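Phosphate-binding protein (Xanthomonas axonopodis pv. citri, PDB 5UB3) probably serves as a periplasmic ligand-sensing receptor of the phosphonate-binding protein family, paired with a diguanylate cyclase, and can bind chloride. Local coordinates at residues E65-A70 with R263-L268. Sequence-based numbering, arbitrary orientation.
Sequences ETTGAA and RRLQEL
Thr67, in the first turn of helix 67-75, packs against two leucines of helix 259-277, Leu265 and Leu268, which are one turn apart. Its side chain meets both from CB outward. CB itself is pressed by Leu268 CD2 at 3.5 Å, a close approach for two carbons, and has Leu265 CD2 at 3.9 Å. The two branches part at CB. The methyl CG2 goes to Leu265, 3.7 Å from CD2, while the hydroxyl OG1 passes 3.3 Å from Leu268 CD2. A chi1 of 49° turns OG1 in over the backbone and sends CG2 out on the N side, toward Leu265. Leu268 CD2 touches OG1 but does not satisfy it; this buried hydroxyl has a hydrogen bond with Pro210 O. That bond probably helps hold the rotation of Thr67, and with it the methyl against Leu265. Both leucines cross the threonine side chain at about a right angle and use one methyl each. Leu268 leaves its helix with CG anti to the backbone N (chi1 170°), which carries CD2 across to Thr67 and on to Gly68, whose N lies 3.7 Å from that methyl. Having no side chain, Gly68 offers bare backbone here, and its CA comes within 6.9 Å of Leu268 CA. The contact is small, about 141 Å², but buried. It joins the start of helix 67-75, just after strand 62-66, to the long C-terminal helix 259-277. Strand 209-217 lies alongside, with Val213 touching Thr67 and Pro210 touching Arg264, which also forms a salt bridge with Asp92. Leu265 extends the apolar packing to Pro81 and Met84 of strand 79-87, so within one lobe of the two-lobed periplasmic binding protein fold the C-terminal helix packs against both helix 67-75 and the neighbouring strands.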
ATOM      1  N   GLU A  65       3.128  -4.836  -3.987  1.00 18.17           N
ATOM      2  CA  GLU A  65       2.177  -3.781  -3.478  1.00 19.05           C
ATOM      3  C   GLU A  65       1.843  -4.011  -2.042  1.00 17.95           C
ATOM      4  O   GLU A  65       1.957  -5.157  -1.538  1.00 15.69           O
ATOM      5  CB  GLU A  65       0.847  -3.870  -4.197  1.00 21.18           C
ATOM      6  CG  GLU A  65       0.913  -3.503  -5.636  1.00 22.40           C
ATOM      7  CD  GLU A  65       1.227  -2.057  -5.894  1.00 23.21           C
ATOM      8  OE1 GLU A  65       1.158  -1.243  -4.992  1.00 22.93           O
ATOM      9  OE2 GLU A  65       1.549  -1.774  -7.066  1.00 28.23           O
ATOM     10  N   THR A  66       1.339  -2.962  -1.390  1.00 16.33           N
ATOM     11  CA  THR A  66       0.806  -3.155  -0.075  1.00 16.45           C
ATOM     12  C   THR A  66      -0.483  -3.930  -0.236  1.00 16.90           C
ATOM     13  O   THR A  66      -1.061  -3.907  -1.266  1.00 15.67           O
ATOM     14  CB  THR A  66       0.548  -1.829   0.599  1.00 18.99           C
ATOM     15  OG1 THR A  66      -0.459  -1.172  -0.160  1.00 18.64           O
ATOM     16  CG2 THR A  66       1.883  -0.975   0.655  1.00 19.47           C
ATOM     17  N   THR A  67      -0.915  -4.609   0.805  1.00 16.60           N
ATOM     18  CA  THR A  67      -1.991  -5.556   0.677  1.00 16.46           C
ATOM     19  C   THR A  67      -3.351  -5.003   0.274  1.00 16.39           C
ATOM     20  O   THR A  67      -4.081  -5.681  -0.404  1.00 19.38           O
ATOM     21  CB  THR A  67      -2.096  -6.371   1.951  1.00 16.17           C
ATOM     22  OG1 THR A  67      -2.106  -5.494   3.065  1.00 18.25           O
ATOM     23  CG2 THR A  67      -0.917  -7.298   2.044  1.00 16.26           C
ATOM     24  N   GLY A  68      -3.716  -3.806   0.718  1.00 14.91           N
ATOM     25  CA  GLY A  68      -4.935  -3.174   0.272  1.00 15.27           C
ATOM     26  C   GLY A  68      -4.980  -2.923  -1.235  1.00 14.32           C
ATOM     27  O   GLY A  68      -5.943  -3.292  -1.897  1.00 14.85           O
ATOM     28  N   ALA A  69      -3.975  -2.239  -1.776  1.00 14.65           N
ATOM     29  CA  ALA A  69      -3.824  -2.046  -3.223  1.00 15.74           C
ATOM     30  C   ALA A  69      -3.875  -3.341  -3.925  1.00 15.39           C
ATOM     31  O   ALA A  69      -4.461  -3.505  -5.012  1.00 15.80           O
ATOM     32  CB  ALA A  69      -2.514  -1.333  -3.537  1.00 15.57           C
ATOM     33  N   ALA A  70      -3.223  -4.311  -3.318  1.00 17.20           N
ATOM     34  CA  ALA A  70      -3.213  -5.654  -3.919  1.00 16.15           C
ATOM     35  C   ALA A  70      -4.616  -6.191  -4.074  1.00 16.39           C
ATOM     36  O   ALA A  70      -4.942  -6.781  -5.088  1.00 15.82           O
ATOM     37  CB  ALA A  70      -2.362  -6.616  -3.100  1.00 15.12           C
ATOM     38  N   ARG A 263      -6.569 -16.111   4.688  1.00 24.08           N
ATOM     39  CA  ARG A 263      -7.699 -15.653   5.503  1.00 24.99           C
ATOM     40  C   ARG A 263      -7.539 -14.171   5.772  1.00 22.18           C
ATOM     41  O   ARG A 263      -8.478 -13.429   5.652  1.00 20.20           O
ATOM     42  CB  ARG A 263      -7.777 -16.398   6.821  1.00 28.60           C
ATOM     43  CG  ARG A 263      -8.317 -17.834   6.720  1.00 37.22           C
ATOM     44  CD  ARG A 263      -8.399 -18.586   8.093  1.00 40.70           C
ATOM     45  NE  ARG A 263      -7.102 -19.018   8.649  1.00 39.08           N
ATOM     46  CZ  ARG A 263      -6.538 -20.247   8.563  1.00 43.13           C
ATOM     47  NH1 ARG A 263      -7.142 -21.304   7.943  1.00 39.82           N
ATOM     48  NH2 ARG A 263      -5.305 -20.440   9.097  1.00 39.91           N
ATOM     49  N   ARG A 264      -6.332 -13.735   6.068  1.00 22.00           N
ATOM     50  CA  ARG A 264      -6.132 -12.323   6.370  1.00 21.89           C
ATOM     51  C   ARG A 264      -6.313 -11.481   5.141  1.00 20.99           C
ATOM     52  O   ARG A 264      -6.865 -10.377   5.233  1.00 21.17           O
ATOM     53  CB  ARG A 264      -4.799 -12.063   7.039  1.00 22.77           C
ATOM     54  CG  ARG A 264      -4.721 -12.731   8.413  1.00 23.16           C
ATOM     55  CD  ARG A 264      -3.384 -12.488   9.039  1.00 25.33           C
ATOM     56  NE  ARG A 264      -3.292 -11.160   9.620  1.00 21.38           N
ATOM     57  CZ  ARG A 264      -2.155 -10.571   9.943  1.00 24.10           C
ATOM     58  NH1 ARG A 264      -1.006 -11.156   9.687  1.00 23.17           N
ATOM     59  NH2 ARG A 264      -2.172  -9.335  10.453  1.00 24.64           N
ATOM     60  N   LEU A 265      -5.840 -11.947   3.990  1.00 20.59           N
ATOM     61  CA  LEU A 265      -6.094 -11.213   2.745  1.00 21.36           C
ATOM     62  C   LEU A 265      -7.545 -11.216   2.368  1.00 22.53           C
ATOM     63  O   LEU A 265      -8.064 -10.216   1.880  1.00 22.09           O
ATOM     64  CB  LEU A 265      -5.261 -11.757   1.588  1.00 21.02           C
ATOM     65  CG  LEU A 265      -3.773 -11.455   1.723  1.00 20.79           C
ATOM     66  CD1 LEU A 265      -3.065 -12.127   0.508  1.00 19.80           C
ATOM     67  CD2 LEU A 265      -3.480  -9.968   1.746  1.00 20.61           C
ATOM     68  N   GLN A 266      -8.223 -12.338   2.605  1.00 24.42           N
ATOM     69  CA  GLN A 266      -9.654 -12.407   2.341  1.00 27.52           C
ATOM     70  C   GLN A 266     -10.440 -11.385   3.240  1.00 25.35           C
ATOM     71  O   GLN A 266     -11.339 -10.673   2.748  1.00 24.96           O
ATOM     72  CB  GLN A 266     -10.118 -13.860   2.491  1.00 33.26           C
ATOM     73  CG  GLN A 266     -11.500 -14.145   1.968  1.00 40.03           C
ATOM     74  CD  GLN A 266     -12.550 -13.481   2.833  1.00 41.93           C
ATOM     75  OE1 GLN A 266     -12.581 -13.700   4.036  1.00 49.55           O
ATOM     76  NE2 GLN A 266     -13.386 -12.629   2.238  1.00 42.19           N
ATOM     77  N   GLU A 267     -10.076 -11.277   4.509  1.00 24.46           N
ATOM     78  CA  GLU A 267     -10.770 -10.313   5.411  1.00 25.91           C
ATOM     79  C   GLU A 267     -10.488  -8.877   4.971  1.00 24.42           C
ATOM     80  O   GLU A 267     -11.378  -8.030   4.952  1.00 22.54           O
ATOM     81  CB  GLU A 267     -10.327 -10.482   6.820  1.00 25.61           C
ATOM     82  CG  GLU A 267     -10.895 -11.749   7.395  1.00 31.58           C
ATOM     83  CD  GLU A 267     -10.282 -12.125   8.740  1.00 35.10           C
ATOM     84  OE1 GLU A 267      -9.428 -11.373   9.256  1.00 33.28           O
ATOM     85  OE2 GLU A 267     -10.670 -13.193   9.271  1.00 38.79           O
ATOM     86  N   LEU A 268      -9.236  -8.633   4.606  1.00 22.89           N
ATOM     87  CA  LEU A 268      -8.852  -7.324   4.121  1.00 23.71           C
ATOM     88  C   LEU A 268      -9.566  -7.034   2.836  1.00 22.64           C
ATOM     89  O   LEU A 268     -10.159  -5.954   2.674  1.00 24.91           O
ATOM     90  CB  LEU A 268      -7.346  -7.231   3.952  1.00 24.46           C
ATOM     91  CG  LEU A 268      -6.827  -5.993   3.219  1.00 23.69           C
ATOM     92  CD1 LEU A 268      -7.248  -4.713   3.917  1.00 25.73           C
ATOM     93  CD2 LEU A 268      -5.327  -6.081   3.156  1.00 24.27           C
TER